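Local coordinates for reticulocyte-binding protein 2a (Plasmodium vivax, PDB 4Z8N) that probably binds reticulocytes, the young red cells, through this largely helical erythrocyte-binding domain during invasion by the malaria parasite, at residues L5-S11 and Y111-Q116; E33-I38 and L252-A257; L59-I63 and Y122-M126; A203-Q208 and L283-Y288. One frame throughout, in Å; residues are numbered along the deposited sequence.

Interaction 1 (L5-S11 and Y111-Q116); sequences LRYLDFS and YKNCVQ
Phe10 lays one ring face against the side chain of Lys112. This is a CH-pi contact: Lys112 CG lies 3.8 Å from the centroid of the Phe10 ring, 21° off the ring normal and shifted toward the rim. The lysine chain is extended throughout, with CG anti to its backbone N (chi1 176°). Its CB, CG and CD therefore pass along the ring one after another, and the nearest pair is Lys112 CG to Phe10 CD1 at 3.5 Å. Apolar contacts continue on the helix side. Val115 CG1 comes within 4.1 Å of Phe10 CE2, and Tyr111 CD2 meets the edge of the Phe10 ring at CZ, 4.2 Å away. The chain enters here as a short strand, 9-11, which pairs antiparallel with strand 17-19 in a two-stranded hairpin. This small hairpin is the sheet of an otherwise helical domain, and strand 9-11 runs at 80° to the helix segment 111-115. The disulfide Cys70-Cys114 ties that helix end to the junction between helices 42-69 and 71-85. Two leucines before the strand reach Tyr111. Leu8 CD2 sits at the edge of the ring, 3.8 Å from Tyr111 CE2, and Leu5 CD2 lies 3.5 Å from Tyr111 OH. The Gln116 amide adds only van der Waals contact: Gln116 NE2 lies 3.4 Å from Phe10 CB.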
loop_
_atom_site.group_PDB
_atom_site.type_symbol
_atom_site.label_atom_id
_atom_site.label_comp_id
_atom_site.label_asym_id
_atom_site.label_seq_id
_atom_site.Cartn_x
_atom_site.Cartn_y
_atom_site.Cartn_z
ATOM N N LEU A 5 10.916 -1.408 -0.711
ATOM C CA LEU A 5 9.653 -1.716 -1.382
ATOM C C LEU A 5 8.691 -2.496 -0.488
ATOM O O LEU A 5 7.536 -2.709 -0.851
ATOM C CB LEU A 5 9.904 -2.501 -2.670
ATOM C CG LEU A 5 10.605 -1.740 -3.794
ATOM C CD1 LEU A 5 10.434 -2.461 -5.123
ATOM C CD2 LEU A 5 10.088 -0.315 -3.882
ATOM N N ARG A 6 9.166 -2.916 0.677
ATOM C CA ARG A 6 8.312 -3.606 1.637
ATOM C C ARG A 6 7.249 -2.685 2.227
ATOM O O ARG A 6 6.239 -3.155 2.751
ATOM C CB ARG A 6 9.151 -4.210 2.765
ATOM C CG ARG A 6 9.878 -5.487 2.378
ATOM C CD ARG A 6 10.524 -6.149 3.587
ATOM N NE ARG A 6 11.565 -5.319 4.185
ATOM C CZ ARG A 6 12.277 -5.672 5.250
ATOM N NH1 ARG A 6 12.061 -6.842 5.836
ATOM N NH2 ARG A 6 13.208 -4.858 5.730
ATOM N N TYR A 7 7.473 -1.375 2.138
ATOM C CA TYR A 7 6.575 -0.417 2.781
ATOM C C TYR A 7 6.313 0.842 1.960
ATOM O O TYR A 7 5.334 1.547 2.202
ATOM C CB TYR A 7 7.130 -0.013 4.154
ATOM C CG TYR A 7 8.514 0.611 4.127
ATOM C CD1 TYR A 7 8.685 1.975 3.912
ATOM C CD2 TYR A 7 9.649 -0.166 4.326
ATOM C CE1 TYR A 7 9.952 2.545 3.895
ATOM C CE2 TYR A 7 10.915 0.392 4.309
ATOM C CZ TYR A 7 11.062 1.746 4.093
ATOM O OH TYR A 7 12.327 2.294 4.078
ATOM N N LEU A 8 7.179 1.135 0.996
ATOM C CA LEU A 8 7.107 2.427 0.324
ATOM C C LEU A 8 6.002 2.492 -0.724
ATOM O O LEU A 8 6.162 2.032 -1.853
ATOM C CB LEU A 8 8.450 2.780 -0.320
ATOM C CG LEU A 8 8.502 4.196 -0.903
ATOM C CD1 LEU A 8 8.120 5.235 0.145
ATOM C CD2 LEU A 8 9.874 4.500 -1.482
ATOM N N ASP A 9 4.879 3.073 -0.327
ATOM C CA ASP A 9 3.794 3.398 -1.240
ATOM C C ASP A 9 3.535 4.894 -1.134
ATOM O O ASP A 9 3.995 5.532 -0.190
ATOM C CB ASP A 9 2.532 2.600 -0.910
ATOM C CG ASP A 9 2.716 1.109 -1.111
ATOM O OD1 ASP A 9 3.470 0.720 -2.027
ATOM O OD2 ASP A 9 2.105 0.324 -0.357
ATOM N N PHE A 10 2.804 5.456 -2.090
ATOM C CA PHE A 10 2.547 6.892 -2.078
ATOM C C PHE A 10 1.057 7.212 -2.087
ATOM O O PHE A 10 0.342 6.874 -3.030
ATOM C CB PHE A 10 3.237 7.560 -3.269
ATOM C CG PHE A 10 4.714 7.307 -3.322
ATOM C CD1 PHE A 10 5.574 7.964 -2.454
ATOM C CD2 PHE A 10 5.243 6.402 -4.227
ATOM C CE1 PHE A 10 6.932 7.727 -2.492
ATOM C CE2 PHE A 10 6.602 6.160 -4.271
ATOM C CZ PHE A 10 7.449 6.824 -3.405
ATOM N N SER A 11 0.598 7.860 -1.023
ATOM C CA SER A 11 -0.782 8.323 -0.943
ATOM C C SER A 11 -0.852 9.793 -1.341
ATOM O O SER A 11 0.182 10.437 -1.525
ATOM C CB SER A 11 -1.342 8.119 0.463
ATOM O OG SER A 11 -2.758 8.056 0.437
ATOM N N TYR A 111 12.422 9.716 -6.703
ATOM C CA TYR A 111 11.883 8.374 -6.902
ATOM C C TYR A 111 10.359 8.403 -6.928
ATOM O O TYR A 111 9.736 7.753 -7.765
ATOM C CB TYR A 111 12.379 7.418 -5.810
ATOM C CG TYR A 111 11.882 5.996 -5.967
ATOM C CD1 TYR A 111 12.236 5.237 -7.075
ATOM C CD2 TYR A 111 11.066 5.411 -5.008
ATOM C CE1 TYR A 111 11.789 3.940 -7.229
ATOM C CE2 TYR A 111 10.611 4.106 -5.152
ATOM C CZ TYR A 111 10.977 3.377 -6.266
ATOM O OH TYR A 111 10.537 2.082 -6.424
ATOM N N LYS A 112 9.768 9.162 -6.009
ATOM C CA LYS A 112 8.317 9.315 -5.954
ATOM C C LYS A 112 7.761 9.847 -7.274
ATOM O O LYS A 112 6.733 9.374 -7.757
ATOM C CB LYS A 112 7.918 10.246 -4.806
ATOM C CG LYS A 112 6.425 10.536 -4.736
ATOM C CD LYS A 112 6.095 11.469 -3.582
ATOM C CE LYS A 112 4.596 11.706 -3.477
ATOM N NZ LYS A 112 4.253 12.626 -2.356
ATOM N N ASN A 113 8.449 10.824 -7.854
ATOM C CA ASN A 113 8.012 11.419 -9.114
ATOM C C ASN A 113 8.161 10.459 -10.287
ATOM O O ASN A 113 7.335 10.448 -11.200
ATOM C CB ASN A 113 8.784 12.708 -9.392
ATOM C CG ASN A 113 8.357 13.845 -8.488
ATOM O OD1 ASN A 113 7.223 13.881 -8.011
ATOM N ND2 ASN A 113 9.263 14.785 -8.252
ATOM N N CYS A 114 9.223 9.663 -10.261
ATOM C CA CYS A 114 9.454 8.655 -11.288
ATOM C C CYS A 114 8.356 7.595 -11.229
ATOM O O CYS A 114 7.889 7.106 -12.257
ATOM C CB CYS A 114 10.837 8.021 -11.111
ATOM S SG CYS A 114 11.230 6.687 -12.267
ATOM N N VAL A 115 7.941 7.257 -10.013
ATOM C CA VAL A 115 6.895 6.264 -9.796
ATOM C C VAL A 115 5.514 6.827 -10.133
ATOM O O VAL A 115 4.705 6.168 -10.787
ATOM C CB VAL A 115 6.908 5.759 -8.336
ATOM C CG1 VAL A 115 5.674 4.918 -8.038
ATOM C CG2 VAL A 115 8.179 4.968 -8.064
ATOM N N GLN A 116 5.255 8.055 -9.697
ATOM C CA GLN A 116 3.957 8.685 -9.918
ATOM C C GLN A 116 3.831 9.334 -11.295
ATOM O O GLN A 116 2.818 9.965 -11.590
ATOM C CB GLN A 116 3.680 9.734 -8.840
ATOM C CG GLN A 116 3.238 9.168 -7.505
ATOM C CD GLN A 116 2.874 10.257 -6.518
ATOM O OE1 GLN A 116 3.252 11.417 -6.692
ATOM N NE2 GLN A 116 2.126 9.896 -5.481
#

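Interaction 2 (E33-I38 and L252-A257); sequences EIKYYI and LYFDSA
Tyr37 is the main bump of helix 26-37, and it crosses Tyr253 of helix 246-297 obliquely. Tyr37 CE1 comes down over one face of the Tyr253 ring, toward the rim, 3.5 Å from Tyr253 CG. The two planes are inclined at 47° and the centroids are 4.9 Å apart. With CG anti to the backbone N (chi1 -162°), the Tyr37 ring is carried across the neighbouring helix, and Tyr37 OH ends 3.7 Å from Ser256 CB. Ser256 OG turns back to its own helix and hydrogen-bonds Leu252 O at 2.8 Å. A second bump is Ile34. Ile34 CD1 fits the hollow between Ala257 CB, 3.7 Å away, and Phe254 CD1, 3.9 Å away. Ile38 CG2 adds a lighter touch on Tyr253 CD2. The hydroxyl of Tyr253 hydrogen-bonds His41, in the turn between helices 26-37 and 42-69. The contact joins the N-terminal region to the long C-terminal helix, away from the annotated sites; the axes of the short segments come within 10.4 Å, at 131°. Helix 149-162 covers Tyr37 through Met154 and Tyr158. Tyr48 of helix 42-69 backs Ile34 and Ile38, while Tyr134 of helix 119-136 meets Phe254 edge-to-face.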
loop_
_atom_site.group_PDB
_atom_site.type_symbol
_atom_site.label_atom_id
_atom_site.label_comp_id
_atom_site.label_asym_id
_atom_site.label_seq_id
_atom_site.Cartn_x
_atom_site.Cartn_y
_atom_site.Cartn_z
ATOM N N GLU A 33 -10.279 -9.188 -10.311
ATOM C CA GLU A 33 -11.382 -9.765 -9.544
ATOM C C GLU A 33 -12.613 -10.002 -10.409
ATOM O O GLU A 33 -13.253 -11.049 -10.311
ATOM C CB GLU A 33 -11.747 -8.864 -8.361
ATOM C CG GLU A 33 -10.707 -8.858 -7.259
ATOM C CD GLU A 33 -10.461 -10.243 -6.693
ATOM O OE1 GLU A 33 -11.441 -11.000 -6.526
ATOM O OE2 GLU A 33 -9.289 -10.578 -6.426
ATOM N N ILE A 34 -12.940 -9.024 -11.249
ATOM C CA ILE A 34 -14.073 -9.140 -12.162
ATOM C C ILE A 34 -13.887 -10.330 -13.099
ATOM O O ILE A 34 -14.849 -11.022 -13.441
ATOM C CB ILE A 34 -14.261 -7.849 -12.990
ATOM C CG1 ILE A 34 -14.689 -6.695 -12.084
ATOM C CG2 ILE A 34 -15.308 -8.044 -14.079
ATOM C CD1 ILE A 34 -16.025 -6.919 -11.411
ATOM N N LYS A 35 -12.638 -10.579 -13.481
ATOM C CA LYS A 35 -12.312 -11.631 -14.438
ATOM C C LYS A 35 -12.881 -12.994 -14.048
ATOM O O LYS A 35 -13.459 -13.681 -14.887
ATOM C CB LYS A 35 -10.797 -11.734 -14.618
ATOM C CG LYS A 35 -10.367 -12.800 -15.609
ATOM C CD LYS A 35 -8.863 -12.778 -15.825
ATOM C CE LYS A 35 -8.485 -11.872 -16.983
ATOM N NZ LYS A 35 -8.507 -12.605 -18.283
ATOM N N TYR A 36 -12.736 -13.389 -12.787
ATOM C CA TYR A 36 -13.283 -14.681 -12.373
ATOM C C TYR A 36 -14.598 -14.530 -11.609
ATOM O O TYR A 36 -15.222 -15.521 -11.226
ATOM C CB TYR A 36 -12.261 -15.467 -11.544
ATOM C CG TYR A 36 -11.887 -14.863 -10.210
ATOM C CD1 TYR A 36 -12.578 -15.205 -9.054
ATOM C CD2 TYR A 36 -10.823 -13.979 -10.099
ATOM C CE1 TYR A 36 -12.232 -14.669 -7.827
ATOM C CE2 TYR A 36 -10.470 -13.436 -8.875
ATOM C CZ TYR A 36 -11.178 -13.785 -7.743
ATOM O OH TYR A 36 -10.832 -13.252 -6.522
ATOM N N TYR A 37 -15.025 -13.288 -11.410
ATOM C CA TYR A 37 -16.330 -13.015 -10.818
ATOM C C TYR A 37 -17.447 -13.499 -11.747
ATOM O O TYR A 37 -18.382 -14.171 -11.311
ATOM C CB TYR A 37 -16.488 -11.516 -10.534
ATOM C CG TYR A 37 -17.589 -11.170 -9.550
ATOM C CD1 TYR A 37 -18.931 -11.322 -9.887
ATOM C CD2 TYR A 37 -17.283 -10.676 -8.286
ATOM C CE1 TYR A 37 -19.935 -11.007 -8.992
ATOM C CE2 TYR A 37 -18.281 -10.351 -7.385
ATOM C CZ TYR A 37 -19.606 -10.518 -7.744
ATOM O OH TYR A 37 -20.604 -10.200 -6.852
ATOM N N ILE A 38 -17.333 -13.156 -13.027
ATOM C CA ILE A 38 -18.385 -13.422 -14.008
ATOM C C ILE A 38 -18.154 -14.703 -14.810
ATOM O O ILE A 38 -18.648 -14.839 -15.932
ATOM C CB ILE A 38 -18.519 -12.249 -14.996
ATOM C CG1 ILE A 38 -17.192 -12.014 -15.723
ATOM C CG2 ILE A 38 -18.955 -10.991 -14.265
ATOM C CD1 ILE A 38 -17.259 -10.957 -16.807
ATOM N N LEU A 252 -24.286 -4.345 -7.963
ATOM C CA LEU A 252 -24.041 -5.304 -6.891
ATOM C C LEU A 252 -22.724 -6.034 -7.134
ATOM O O LEU A 252 -21.914 -6.194 -6.218
ATOM C CB LEU A 252 -25.197 -6.303 -6.779
ATOM C CG LEU A 252 -26.407 -5.870 -5.947
ATOM C CD1 LEU A 252 -27.447 -6.976 -5.898
ATOM C CD2 LEU A 252 -25.980 -5.476 -4.540
ATOM N N TYR A 253 -22.517 -6.465 -8.375
ATOM C CA TYR A 253 -21.270 -7.109 -8.772
ATOM C C TYR A 253 -20.080 -6.183 -8.539
ATOM O O TYR A 253 -19.102 -6.556 -7.891
ATOM C CB TYR A 253 -21.306 -7.518 -10.249
ATOM C CG TYR A 253 -22.102 -8.766 -10.577
ATOM C CD1 TYR A 253 -22.989 -9.321 -9.662
ATOM C CD2 TYR A 253 -21.956 -9.392 -11.810
ATOM C CE1 TYR A 253 -23.712 -10.466 -9.973
ATOM C CE2 TYR A 253 -22.673 -10.532 -12.130
ATOM C CZ TYR A 253 -23.549 -11.065 -11.210
ATOM O OH TYR A 253 -24.258 -12.200 -11.533
ATOM N N PHE A 254 -20.181 -4.970 -9.072
ATOM C CA PHE A 254 -19.067 -4.030 -9.075
ATOM C C PHE A 254 -18.727 -3.531 -7.673
ATOM O O PHE A 254 -17.557 -3.381 -7.332
ATOM C CB PHE A 254 -19.376 -2.845 -9.993
ATOM C CG PHE A 254 -19.501 -3.216 -11.449
ATOM C CD1 PHE A 254 -19.043 -4.441 -11.913
ATOM C CD2 PHE A 254 -20.076 -2.338 -12.352
ATOM C CE1 PHE A 254 -19.159 -4.782 -13.250
ATOM C CE2 PHE A 254 -20.195 -2.673 -13.691
ATOM C CZ PHE A 254 -19.735 -3.897 -14.139
ATOM N N ASP A 255 -19.751 -3.272 -6.866
ATOM C CA ASP A 255 -19.540 -2.834 -5.489
ATOM C C ASP A 255 -18.822 -3.906 -4.676
ATOM O O ASP A 255 -17.910 -3.605 -3.909
ATOM C CB ASP A 255 -20.872 -2.476 -4.827
ATOM C CG ASP A 255 -21.419 -1.140 -5.300
ATOM O OD1 ASP A 255 -20.841 -0.555 -6.240
ATOM O OD2 ASP A 255 -22.435 -0.679 -4.738
ATOM N N SER A 256 -19.239 -5.155 -4.854
ATOM C CA SER A 256 -18.643 -6.283 -4.146
ATOM C C SER A 256 -17.173 -6.451 -4.494
ATOM O O SER A 256 -16.325 -6.568 -3.610
ATOM C CB SER A 256 -19.395 -7.575 -4.470
ATOM O OG SER A 256 -20.745 -7.485 -4.067
ATOM N N ALA A 257 -16.884 -6.469 -5.789
ATOM C CA ALA A 257 -15.525 -6.678 -6.268
ATOM C C ALA A 257 -14.619 -5.520 -5.866
ATOM O O ALA A 257 -13.452 -5.727 -5.540
ATOM C CB ALA A 257 -15.519 -6.861 -7.777
#

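Interaction 3 (L59-I63 and Y122-M126); sequences LMSSI and YTDRM
Ile63 CG1 stands almost exactly over the centre of the Tyr122 ring. In this CH-pi contact Ile63 CG1 is 3.8 Å from the centroid of the Tyr122 ring and only 5° off the normal. The other apolar contacts each involve a methyl group. Ile63 CD1 and Met126 CE meet tip to tip at 3.7 Å, since the methionine chain is extended beyond CG. Leu59 sends its two branches to different partners. Leu59 CD2 meets Met126 CG at 3.6 Å, while Leu59 CD1 lies 3.8 Å from Tyr122 CD1. Leu59 CD1 also sits over one face of the Arg125 guanidinium, 3.3 Å from Arg125 NH1. Arg125 is bent at its third torsion (chi3 65°), which folds the flat group back across Leu59. The two helices, 42-69 and 119-136, are antiparallel here, the short segments at 167°, in the helical bundle of the domain. The Tyr122 hydroxyl is hydrogen-bonded by Gln66. The Tyr122 side chain is about 7 Å from that of Glu120, a calcium ligand in a structure of this protein; no calcium is bound to this chain. The chemistry is thus mainly dispersion between apolar groups, with the exposed arginine using the face of its guanidinium against Leu59 rather than a polar bond across the contact.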
loop_
_atom_site.group_PDB
_atom_site.type_symbol
_atom_site.label_atom_id
_atom_site.label_comp_id
_atom_site.label_asym_id
_atom_site.label_seq_id
_atom_site.Cartn_x
_atom_site.Cartn_y
_atom_site.Cartn_z
ATOM N N LEU A 59 -1.534 -2.180 -20.643
ATOM C CA LEU A 59 -1.450 -1.112 -19.652
ATOM C C LEU A 59 -0.543 -1.514 -18.494
ATOM O O LEU A 59 0.308 -0.734 -18.065
ATOM C CB LEU A 59 -2.840 -0.742 -19.130
ATOM C CG LEU A 59 -2.877 0.290 -17.998
ATOM C CD1 LEU A 59 -2.243 1.603 -18.431
ATOM C CD2 LEU A 59 -4.300 0.516 -17.519
ATOM N N MET A 60 -0.729 -2.733 -17.994
ATOM C CA MET A 60 0.096 -3.252 -16.908
ATOM C C MET A 60 1.564 -3.318 -17.321
ATOM O O MET A 60 2.459 -3.020 -16.527
ATOM C CB MET A 60 -0.389 -4.639 -16.471
ATOM C CG MET A 60 0.463 -5.270 -15.382
ATOM S SD MET A 60 0.439 -4.313 -13.846
ATOM C CE MET A 60 -1.067 -4.906 -13.076
ATOM N N SER A 61 1.803 -3.705 -18.569
ATOM C CA SER A 61 3.159 -3.802 -19.093
ATOM C C SER A 61 3.834 -2.434 -19.126
ATOM O O SER A 61 5.010 -2.306 -18.790
ATOM C CB SER A 61 3.148 -4.425 -20.490
ATOM O OG SER A 61 2.682 -5.763 -20.444
ATOM N N SER A 62 3.080 -1.413 -19.522
ATOM C CA SER A 62 3.602 -0.052 -19.583
ATOM C C SER A 62 3.932 0.477 -18.189
ATOM O O SER A 62 4.942 1.156 -17.996
ATOM C CB SER A 62 2.603 0.875 -20.276
ATOM O OG SER A 62 2.384 0.474 -21.618
ATOM N N ILE A 63 3.073 0.163 -17.225
ATOM C CA ILE A 63 3.301 0.544 -15.837
ATOM C C ILE A 63 4.527 -0.173 -15.283
ATOM O O ILE A 63 5.398 0.443 -14.673
ATOM C CB ILE A 63 2.080 0.223 -14.954
ATOM C CG1 ILE A 63 0.863 1.025 -15.417
ATOM C CG2 ILE A 63 2.383 0.512 -13.487
ATOM C CD1 ILE A 63 -0.409 0.683 -14.671
ATOM N N TYR A 122 -2.523 7.006 -16.769
ATOM C CA TYR A 122 -2.812 5.642 -16.335
ATOM C C TYR A 122 -4.227 5.512 -15.778
ATOM O O TYR A 122 -4.965 4.599 -16.147
ATOM C CB TYR A 122 -1.798 5.187 -15.284
ATOM C CG TYR A 122 -0.414 4.945 -15.836
ATOM C CD1 TYR A 122 -0.226 4.626 -17.175
ATOM C CD2 TYR A 122 0.707 5.028 -15.018
ATOM C CE1 TYR A 122 1.037 4.401 -17.686
ATOM C CE2 TYR A 122 1.977 4.805 -15.522
ATOM C CZ TYR A 122 2.134 4.491 -16.857
ATOM O OH TYR A 122 3.391 4.266 -17.369
ATOM N N THR A 123 -4.593 6.428 -14.885
ATOM C CA THR A 123 -5.921 6.439 -14.275
ATOM C C THR A 123 -7.026 6.600 -15.322
ATOM O O THR A 123 -8.081 5.970 -15.227
ATOM C CB THR A 123 -6.043 7.571 -13.235
ATOM O OG1 THR A 123 -5.045 7.398 -12.222
ATOM C CG2 THR A 123 -7.421 7.573 -12.589
ATOM N N ASP A 124 -6.771 7.446 -16.317
ATOM C CA ASP A 124 -7.733 7.692 -17.388
ATOM C C ASP A 124 -8.031 6.425 -18.180
ATOM O O ASP A 124 -9.183 6.140 -18.497
ATOM C CB ASP A 124 -7.222 8.787 -18.328
ATOM C CG ASP A 124 -7.258 10.166 -17.695
ATOM O OD1 ASP A 124 -7.644 10.269 -16.510
ATOM O OD2 ASP A 124 -6.898 11.147 -18.381
ATOM N N ARG A 125 -6.989 5.663 -18.491
ATOM C CA ARG A 125 -7.149 4.430 -19.254
ATOM C C ARG A 125 -7.885 3.366 -18.453
ATOM O O ARG A 125 -8.684 2.611 -19.004
ATOM C CB ARG A 125 -5.793 3.894 -19.701
ATOM C CG ARG A 125 -5.057 4.804 -20.659
ATOM C CD ARG A 125 -3.706 4.219 -20.984
ATOM N NE ARG A 125 -3.833 2.954 -21.699
ATOM C CZ ARG A 125 -2.817 2.141 -21.962
ATOM N NH1 ARG A 125 -1.601 2.454 -21.545
ATOM N NH2 ARG A 125 -3.016 1.010 -22.623
ATOM N N MET A 126 -7.607 3.306 -17.154
ATOM C CA MET A 126 -8.311 2.385 -16.270
ATOM C C MET A 126 -9.783 2.769 -16.195
ATOM O O MET A 126 -10.661 1.908 -16.167
ATOM C CB MET A 126 -7.685 2.382 -14.874
ATOM C CG MET A 126 -6.228 1.958 -14.856
ATOM S SD MET A 126 -5.415 2.268 -13.272
ATOM C CE MET A 126 -3.700 2.103 -13.755
#

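Interaction 4 (A203-Q208 and L283-Y288); sequences AINFLQ and LLANLY
Leu207 drives its CD2 methyl into a hollow formed by three leucines of the facing helix. Leu207 CD2 lies 3.6 Å from Leu283 CG. Leu207 CD2 is also 3.4 Å from the backbone N of Leu284, and it touches Leu287 CD1 as well. The leucine has CG anti to the backbone N (chi1 -170°), which sends the branch straight across the interface. Beside it, Ile204 lies alongside Leu287, the two side chains running in opposite directions, with Ile204 CG1 3.6 Å from Leu287 CB. Ala203 CB touches Leu287 CD2 at 3.8 Å. This close-packed part belongs to a pair of long helices, 199-237 and 246-297, that run antiparallel; the axes of the short segments here come within 9.8 Å, at 156°. Such lengthwise pairing of long helices, with apolar side chains interlocking between them, builds the elongated coiled-coil scaffold of the domain. The side toward Tyr288 is partly exposed. Ile204 CG2 still approaches Tyr288 CE1 at 3.6 Å, meeting the ring obliquely. Leu284 CD1 is more distant, 4.1 Å from Ile204 CG2, and it also lies over one face of the Tyr288 ring. The Gln208 side chain crosses that of Tyr288 at about a right angle, and its CG reaches Leu284 CD1 only loosely. Met188 of helix 168-194 covers Ile204 and Gln208.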
loop_
_atom_site.group_PDB
_atom_site.type_symbol
_atom_site.label_atom_id
_atom_site.label_comp_id
_atom_site.label_asym_id
_atom_site.label_seq_id
_atom_site.Cartn_x
_atom_site.Cartn_y
_atom_site.Cartn_z
ATOM N N ALA A 203 21.373 9.637 13.595
ATOM C CA ALA A 203 20.826 8.382 13.078
ATOM C C ALA A 203 19.525 7.975 13.780
ATOM O O ALA A 203 18.595 7.482 13.146
ATOM C CB ALA A 203 21.865 7.268 13.200
ATOM N N ILE A 204 19.483 8.178 15.094
ATOM C CA ILE A 204 18.322 7.865 15.926
ATOM C C ILE A 204 17.116 8.682 15.475
ATOM O O ILE A 204 16.021 8.169 15.218
ATOM C CB ILE A 204 18.634 8.162 17.407
ATOM C CG1 ILE A 204 19.615 7.135 17.957
ATOM C CG2 ILE A 204 17.389 8.183 18.253
ATOM C CD1 ILE A 204 20.006 7.387 19.389
ATOM N N ASN A 205 17.361 9.980 15.429
ATOM C CA ASN A 205 16.549 10.992 14.785
ATOM C C ASN A 205 16.038 10.666 13.386
ATOM O O ASN A 205 14.859 10.841 13.128
ATOM C CB ASN A 205 17.419 12.227 14.787
ATOM C CG ASN A 205 17.213 13.070 16.013
ATOM O OD1 ASN A 205 16.390 13.967 15.954
ATOM N ND2 ASN A 205 17.672 12.564 17.201
ATOM N N PHE A 206 16.899 10.171 12.497
ATOM C CA PHE A 206 16.456 9.733 11.167
ATOM C C PHE A 206 15.607 8.449 11.182
ATOM O O PHE A 206 14.583 8.347 10.493
ATOM C CB PHE A 206 17.671 9.523 10.272
ATOM C CG PHE A 206 17.360 8.851 8.968
ATOM C CD1 PHE A 206 16.744 9.552 7.946
ATOM C CD2 PHE A 206 17.705 7.526 8.757
ATOM C CE1 PHE A 206 16.470 8.946 6.746
ATOM C CE2 PHE A 206 17.433 6.914 7.559
ATOM C CZ PHE A 206 16.815 7.623 6.550
ATOM N N LEU A 207 16.064 7.466 11.953
ATOM C CA LEU A 207 15.392 6.172 12.060
ATOM C C LEU A 207 14.013 6.273 12.723
ATOM O O LEU A 207 13.051 5.693 12.230
ATOM C CB LEU A 207 16.272 5.189 12.830
ATOM C CG LEU A 207 15.818 3.733 12.823
ATOM C CD1 LEU A 207 15.456 3.286 11.419
ATOM C CD2 LEU A 207 16.915 2.869 13.379
ATOM N N GLN A 208 13.889 7.133 13.732
ATOM C CA GLN A 208 12.610 7.464 14.345
ATOM C C GLN A 208 11.676 8.094 13.340
ATOM O O GLN A 208 10.517 7.799 13.321
ATOM C CB GLN A 208 12.740 8.405 15.545
ATOM C CG GLN A 208 13.206 7.769 16.827
ATOM C CD GLN A 208 13.550 8.751 17.927
ATOM O OE1 GLN A 208 13.821 8.360 19.020
ATOM N NE2 GLN A 208 13.549 10.007 17.626
ATOM N N LEU A 283 17.392 -2.028 14.925
ATOM C CA LEU A 283 18.479 -1.076 14.723
ATOM C C LEU A 283 18.363 0.100 15.683
ATOM O O LEU A 283 19.363 0.558 16.240
ATOM C CB LEU A 283 18.495 -0.574 13.279
ATOM C CG LEU A 283 19.543 0.490 12.940
ATOM C CD1 LEU A 283 20.946 0.026 13.313
ATOM C CD2 LEU A 283 19.476 0.844 11.465
ATOM N N LEU A 284 17.139 0.585 15.875
ATOM C CA LEU A 284 16.892 1.717 16.761
ATOM C C LEU A 284 17.291 1.403 18.196
ATOM O O LEU A 284 17.886 2.238 18.876
ATOM C CB LEU A 284 15.419 2.130 16.709
ATOM C CG LEU A 284 15.051 3.327 17.593
ATOM C CD1 LEU A 284 15.824 4.568 17.169
ATOM C CD2 LEU A 284 13.556 3.588 17.568
ATOM N N ALA A 285 16.960 0.198 18.654
ATOM C CA ALA A 285 17.311 -0.221 20.007
ATOM C C ALA A 285 18.826 -0.257 20.176
ATOM O O ALA A 285 19.353 0.129 21.219
ATOM C CB ALA A 285 16.704 -1.578 20.323
ATOM N N ASN A 286 19.521 -0.719 19.141
ATOM C CA ASN A 286 20.979 -0.733 19.145
ATOM C C ASN A 286 21.551 0.681 19.144
ATOM O O ASN A 286 22.555 0.950 19.803
ATOM C CB ASN A 286 21.513 -1.514 17.943
ATOM C CG ASN A 286 21.330 -3.008 18.092
ATOM O OD1 ASN A 286 21.400 -3.546 19.197
ATOM N ND2 ASN A 286 21.097 -3.690 16.977
ATOM N N LEU A 287 20.907 1.574 18.398
ATOM C CA LEU A 287 21.310 2.976 18.347
ATOM C C LEU A 287 21.151 3.642 19.710
ATOM O O LEU A 287 22.009 4.418 20.131
ATOM C CB LEU A 287 20.498 3.729 17.291
ATOM C CG LEU A 287 20.999 3.611 15.848
ATOM C CD1 LEU A 287 19.963 4.150 14.882
ATOM C CD2 LEU A 287 22.312 4.358 15.679
ATOM N N TYR A 288 20.051 3.338 20.394
ATOM C CA TYR A 288 19.825 3.840 21.748
ATOM C C TYR A 288 20.936 3.390 22.696
ATOM O O TYR A 288 21.450 4.187 23.481
ATOM C CB TYR A 288 18.473 3.371 22.287
ATOM C CG TYR A 288 17.270 4.132 21.768
ATOM C CD1 TYR A 288 17.341 5.491 21.486
ATOM C CD2 TYR A 288 16.058 3.486 21.572
ATOM C CE1 TYR A 288 16.235 6.183 21.017
ATOM C CE2 TYR A 288 14.949 4.167 21.106
ATOM C CZ TYR A 288 15.041 5.513 20.829
ATOM O OH TYR A 288 13.932 6.183 20.363
#

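The four contacts are spread along an elongated domain. Interactions 2 and 4 lie on opposite sides of the chain's centre, with their centres about 45 Å apart, yet both use helix 246-297, which spans much of the fold. Interaction 1 is the most central, its centre about 9 Å from the chain's centre. Interaction 3 is about 16 Å from interaction 1 between centres, and helices 94-115 and 119-136, which follow each other in the chain, link them. Interaction 3 falls between the two segments of interaction 2 in sequence, whereas interaction 4 opens after interactions 1 and 3 have closed. N-terminal and C-terminal parts are thus packed together, consistent with a helical scaffold that carries the erythrocyte-binding function.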